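Local coordinates for ribonuclease P protein component 3 (Thermococcus kodakarensis KOD1, PDB 3WYZ) that probably serves as a protein subunit of ribonuclease P, the RNA-based complex that cleaves precursor tRNAs to generate their mature 5' ends, at residues R157-T162 / M192-N197; S75-V80 / I103-D108. All blocks are in the same frame, centred on the assembly; numbering follows the deposited sequence.

Contact 1 (R157-T162 / M192-N197); sequences RFMMKT and MSLGIN
On the helix that carries Met159 and Met160 against Leu194 and Asn197, Phe158 O is gripped by two donors, both from Thr162. One is the helical bond from Thr162 N, 3.0 Å from Phe158 O; the other comes from the threonine hydroxyl, with Thr162 OG1 also 3.0 Å from Phe158 O. The two donors arrive from opposite faces of the carbonyl plane. For the hydroxyl the angle at the oxygen is 146°, and the donor is tilted 33° from that plane. Threonine suits this buried place because its hydroxyl is satisfied by its own helix while the side chain packs on Ile137 and Phe139 of strand 136-140.

The apolar part of the contact is light. Met159 SD lies 4.2 Å from Leu194 CD1, and the two side chains cross at about a right angle. Leucine brings this branch forward because its CG stands anti to the backbone N (chi1 177°), beside the carbonyl carbon. Long, unbranched methionine can span a wide interval: the CA atoms of Met159 and Gly195 are 9.2 Å apart. The Met159 side chain also touches Trp114, which lies in a loop.

At the more open edge, Met160 reaches out with an extended chain and sets its terminal CE 3.4 Å from Asn197 O. The methyl beside sulfur is probably slightly positive, so its approach to a carbonyl oxygen is mild and fitting. Asn197 contributes its backbone here; its side-chain end leads away from Met160.

Helices 149-168 and 188-198 flank strand 173-176 in the chain, and their meeting is the side-by-side packing of neighbouring outer helices in a TIM-barrel-like fold.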
# COMPACT_ATOMS: atom_id res chain seq x y z
N ARG A 157 0.23 11.03 -13.83
CA ARG A 157 -0.48 10.42 -14.96
C ARG A 157 -0.77 8.94 -14.71
O ARG A 157 -1.87 8.47 -14.98
CB ARG A 157 0.28 10.60 -16.29
CG ARG A 157 0.14 11.98 -16.90
CD ARG A 157 0.62 12.08 -18.35
NE ARG A 157 1.89 11.39 -18.61
CZ ARG A 157 2.01 10.14 -19.07
NH1 ARG A 157 3.22 9.64 -19.27
NH2 ARG A 157 0.95 9.39 -19.33
N PHE A 158 0.22 8.22 -14.19
CA PHE A 158 0.08 6.79 -13.92
C PHE A 158 -0.94 6.53 -12.83
O PHE A 158 -1.72 5.58 -12.91
CB PHE A 158 1.42 6.14 -13.53
CG PHE A 158 2.53 6.36 -14.52
CD1 PHE A 158 2.27 6.46 -15.89
CD2 PHE A 158 3.84 6.45 -14.09
CE1 PHE A 158 3.30 6.65 -16.79
CE2 PHE A 158 4.88 6.64 -14.98
CZ PHE A 158 4.61 6.74 -16.34
N MET A 159 -0.92 7.38 -11.81
CA MET A 159 -1.89 7.29 -10.72
C MET A 159 -3.31 7.58 -11.20
O MET A 159 -4.25 6.96 -10.73
CB MET A 159 -1.52 8.26 -9.60
CG MET A 159 -0.30 7.84 -8.81
SD MET A 159 0.05 8.99 -7.47
CE MET A 159 1.53 8.26 -6.78
N MET A 160 -3.45 8.53 -12.12
CA MET A 160 -4.74 8.82 -12.75
C MET A 160 -5.26 7.63 -13.55
O MET A 160 -6.43 7.30 -13.45
CB MET A 160 -4.64 10.05 -13.66
CG MET A 160 -4.48 11.36 -12.91
SD MET A 160 -4.11 12.75 -14.00
CE MET A 160 -3.50 13.98 -12.84
N LYS A 161 -4.39 6.99 -14.34
CA LYS A 161 -4.79 5.82 -15.13
C LYS A 161 -5.21 4.65 -14.23
O LYS A 161 -6.22 3.99 -14.50
CB LYS A 161 -3.66 5.35 -16.06
CG LYS A 161 -3.27 6.34 -17.16
CD LYS A 161 -2.83 5.63 -18.44
CE LYS A 161 -1.97 6.52 -19.33
NZ LYS A 161 -1.95 6.06 -20.75
N THR A 162 -4.44 4.41 -13.18
CA THR A 162 -4.74 3.35 -12.23
C THR A 162 -6.03 3.64 -11.46
O THR A 162 -6.83 2.73 -11.23
CB THR A 162 -3.58 3.15 -11.24
OG1 THR A 162 -2.38 2.85 -11.96
CG2 THR A 162 -3.88 2.03 -10.29
N MET A 192 -5.78 13.18 1.21
CA MET A 192 -7.00 13.30 0.42
C MET A 192 -6.83 14.25 -0.76
O MET A 192 -7.48 14.09 -1.80
CB MET A 192 -8.17 13.74 1.31
CG MET A 192 -8.62 12.66 2.27
SD MET A 192 -10.11 13.07 3.21
CE MET A 192 -9.59 14.54 4.10
N SER A 193 -5.95 15.25 -0.62
CA SER A 193 -5.62 16.14 -1.73
C SER A 193 -4.92 15.39 -2.86
O SER A 193 -5.13 15.72 -4.02
CB SER A 193 -4.74 17.30 -1.25
OG SER A 193 -5.41 18.05 -0.25
N LEU A 194 -4.07 14.42 -2.53
CA LEU A 194 -3.49 13.55 -3.55
C LEU A 194 -4.60 12.84 -4.31
O LEU A 194 -4.59 12.78 -5.54
CB LEU A 194 -2.53 12.53 -2.94
CG LEU A 194 -1.90 11.50 -3.89
CD1 LEU A 194 -1.10 12.18 -5.00
CD2 LEU A 194 -1.01 10.54 -3.12
N GLY A 195 -5.57 12.29 -3.57
CA GLY A 195 -6.73 11.66 -4.18
C GLY A 195 -7.42 12.58 -5.18
O GLY A 195 -7.64 12.20 -6.33
N ILE A 196 -7.75 13.79 -4.74
CA ILE A 196 -8.41 14.77 -5.59
C ILE A 196 -7.55 15.11 -6.82
O ILE A 196 -8.09 15.22 -7.93
CB ILE A 196 -8.76 16.07 -4.82
CG1 ILE A 196 -9.77 15.78 -3.71
CG2 ILE A 196 -9.32 17.13 -5.77
CD1 ILE A 196 -9.76 16.81 -2.60
N ASN A 197 -6.24 15.26 -6.64
CA ASN A 197 -5.32 15.49 -7.76
C ASN A 197 -5.37 14.38 -8.80
O ASN A 197 -5.26 14.63 -10.00
CB ASN A 197 -3.88 15.61 -7.27
CG ASN A 197 -3.60 16.94 -6.59
OD1 ASN A 197 -4.51 17.69 -6.26
ND2 ASN A 197 -2.32 17.22 -6.37

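Contact 2 (S75-V80 / I103-D108); sequences SLIREV and IESGVD
Ile77 meets Ser105 through its short branch: Ile77 CG2 lies 3.5 Å from Ser105 OG and 3.7 Å from Ser105 CB. With CG1 beside the backbone N (chi1 -78°), CG2 is left anti to that N and faces the serine, while the longer arm, ending in CD1, leads away. Beside it, the aliphatic start of Arg78 gives a looser touch, with Arg78 CB 4.5 Å from Ser105 OG. The backbones are close here, the CA atoms of Arg78 and Ser105 being 6.0 Å apart, and a side chain as small as serine fits between them.

The hydroxyl meets a methyl group without being left wanting, because Ser105 OG is hydrogen-bonded to Met101 O, one turn back. Its chi1 of -57°, with OG beside the backbone N, turns the oxygen towards that turn. Met101 also packs on Ile77 and Arg78, so the residue that fixes the serine helps to line the same interface.

Helices 74-83 and 96-104 are consecutive in a TIM-barrel-like fold, in which strand 65-70, helix 74-83, strand 88-92, helix 96-104 and strand 109-111 follow one another as beta-alpha-beta crossovers.

Ser105 stands just where helix 96-104 gives way to a Schellman motif. Gly106 adopts the positive phi of 70°, easily reached without a side chain, and Gly106 N bonds to Ile103 O at 3.1 Å. The chain then turns inwards: branched, apolar Val107 packs on Leu89 and Val91, and Asp108 OD2 accepts a bond from Leu89 N. Nearer the surface, Glu104 OE1 forms a salt bridge with Arg100 NE; Arg78 NH2, 6.8 Å from Glu104 OE1, is too far to touch it and would probably add a weak attraction at most.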
# COMPACT_ATOMS: atom_id res chain seq x y z
N SER A 75 7.33 -16.80 -7.18
CA SER A 75 7.17 -17.96 -6.29
C SER A 75 7.24 -17.61 -4.80
O SER A 75 6.66 -18.32 -3.97
CB SER A 75 8.22 -19.03 -6.62
OG SER A 75 9.53 -18.48 -6.64
N LEU A 76 7.94 -16.54 -4.46
CA LEU A 76 8.07 -16.09 -3.07
C LEU A 76 6.77 -15.50 -2.51
O LEU A 76 6.49 -15.63 -1.32
CB LEU A 76 9.21 -15.07 -2.92
CG LEU A 76 10.64 -15.62 -2.89
CD1 LEU A 76 10.94 -16.62 -4.00
CD2 LEU A 76 11.62 -14.47 -2.95
N ILE A 77 5.99 -14.85 -3.37
CA ILE A 77 4.71 -14.26 -2.98
C ILE A 77 3.75 -15.36 -2.54
O ILE A 77 3.07 -15.21 -1.52
CB ILE A 77 4.07 -13.41 -4.11
CG1 ILE A 77 4.73 -12.03 -4.23
CG2 ILE A 77 2.58 -13.19 -3.85
CD1 ILE A 77 6.17 -12.04 -4.68
N ARG A 78 3.70 -16.45 -3.30
CA ARG A 78 2.86 -17.60 -2.97
C ARG A 78 3.34 -18.28 -1.69
O ARG A 78 2.55 -18.67 -0.84
CB ARG A 78 2.83 -18.62 -4.11
CG ARG A 78 1.65 -19.57 -4.05
CD ARG A 78 1.80 -20.74 -5.01
NE ARG A 78 1.98 -20.32 -6.41
CZ ARG A 78 3.15 -20.24 -7.05
NH1 ARG A 78 4.30 -20.55 -6.45
NH2 ARG A 78 3.16 -19.84 -8.32
N GLU A 79 4.66 -18.42 -1.57
CA GLU A 79 5.27 -19.12 -0.44
C GLU A 79 5.01 -18.39 0.87
O GLU A 79 4.67 -19.03 1.87
CB GLU A 79 6.77 -19.30 -0.67
CG GLU A 79 7.47 -20.20 0.34
CD GLU A 79 6.89 -21.61 0.40
OE1 GLU A 79 6.50 -22.15 -0.66
OE2 GLU A 79 6.84 -22.18 1.51
N VAL A 80 5.15 -17.07 0.87
CA VAL A 80 4.90 -16.26 2.06
C VAL A 80 3.40 -16.24 2.42
O VAL A 80 3.04 -16.29 3.59
CB VAL A 80 5.42 -14.81 1.88
CG1 VAL A 80 5.02 -13.93 3.05
CG2 VAL A 80 6.93 -14.81 1.72
N ILE A 103 -1.58 -9.99 -7.25
CA ILE A 103 -3.02 -10.03 -7.44
C ILE A 103 -3.53 -11.46 -7.39
O ILE A 103 -4.49 -11.76 -6.66
CB ILE A 103 -3.46 -9.41 -8.79
CG1 ILE A 103 -3.10 -7.91 -8.87
CG2 ILE A 103 -4.95 -9.62 -9.04
CD1 ILE A 103 -3.75 -7.05 -7.82
N GLU A 104 -2.90 -12.34 -8.18
CA GLU A 104 -3.31 -13.75 -8.29
C GLU A 104 -3.31 -14.47 -6.94
O GLU A 104 -4.21 -15.26 -6.66
CB GLU A 104 -2.42 -14.50 -9.30
CG GLU A 104 -2.73 -14.17 -10.76
CD GLU A 104 -1.74 -14.80 -11.74
OE1 GLU A 104 -0.57 -15.05 -11.38
OE2 GLU A 104 -2.14 -15.02 -12.91
N SER A 105 -2.32 -14.18 -6.11
CA SER A 105 -2.17 -14.83 -4.81
C SER A 105 -3.11 -14.32 -3.70
O SER A 105 -3.09 -14.85 -2.60
CB SER A 105 -0.72 -14.71 -4.35
OG SER A 105 0.14 -15.28 -5.32
N GLY A 106 -3.92 -13.30 -3.99
CA GLY A 106 -4.88 -12.80 -3.01
C GLY A 106 -4.20 -12.08 -1.85
O GLY A 106 -4.57 -12.25 -0.69
N VAL A 107 -3.21 -11.27 -2.18
CA VAL A 107 -2.47 -10.51 -1.19
C VAL A 107 -3.33 -9.33 -0.71
O VAL A 107 -4.27 -8.92 -1.40
CB VAL A 107 -1.12 -10.03 -1.80
CG1 VAL A 107 -1.23 -8.67 -2.46
CG2 VAL A 107 -0.04 -10.03 -0.75
N ASP A 108 -3.03 -8.81 0.48
CA ASP A 108 -3.82 -7.72 1.06
C ASP A 108 -3.78 -6.46 0.19
O ASP A 108 -4.81 -5.83 -0.05
CB ASP A 108 -3.35 -7.38 2.48
CG ASP A 108 -3.65 -8.50 3.47
OD1 ASP A 108 -4.85 -8.79 3.70
OD2 ASP A 108 -2.69 -9.09 4.03

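After three strands and two helices the chain reaches helix 74-83, then passes through strand 88-92 and helix 96-104 before contact 2 closes a loop with 22 residues between its segments. It goes on by way of strands 109-111 and 136-140 to helix 149-168, and contact 1 closes a second loop, of 29 residues, through strand 173-176 to helix 188-198. The loops lie in series and neither nest nor cross. The centres of the two contacts are about 26 Å apart, on opposite sides of the chain's centre. Contact 2 ties helix 74-83 to the C-terminal end of helix 96-104; contact 1 ties two helices that flank the outermost strand 173-176 in the chain.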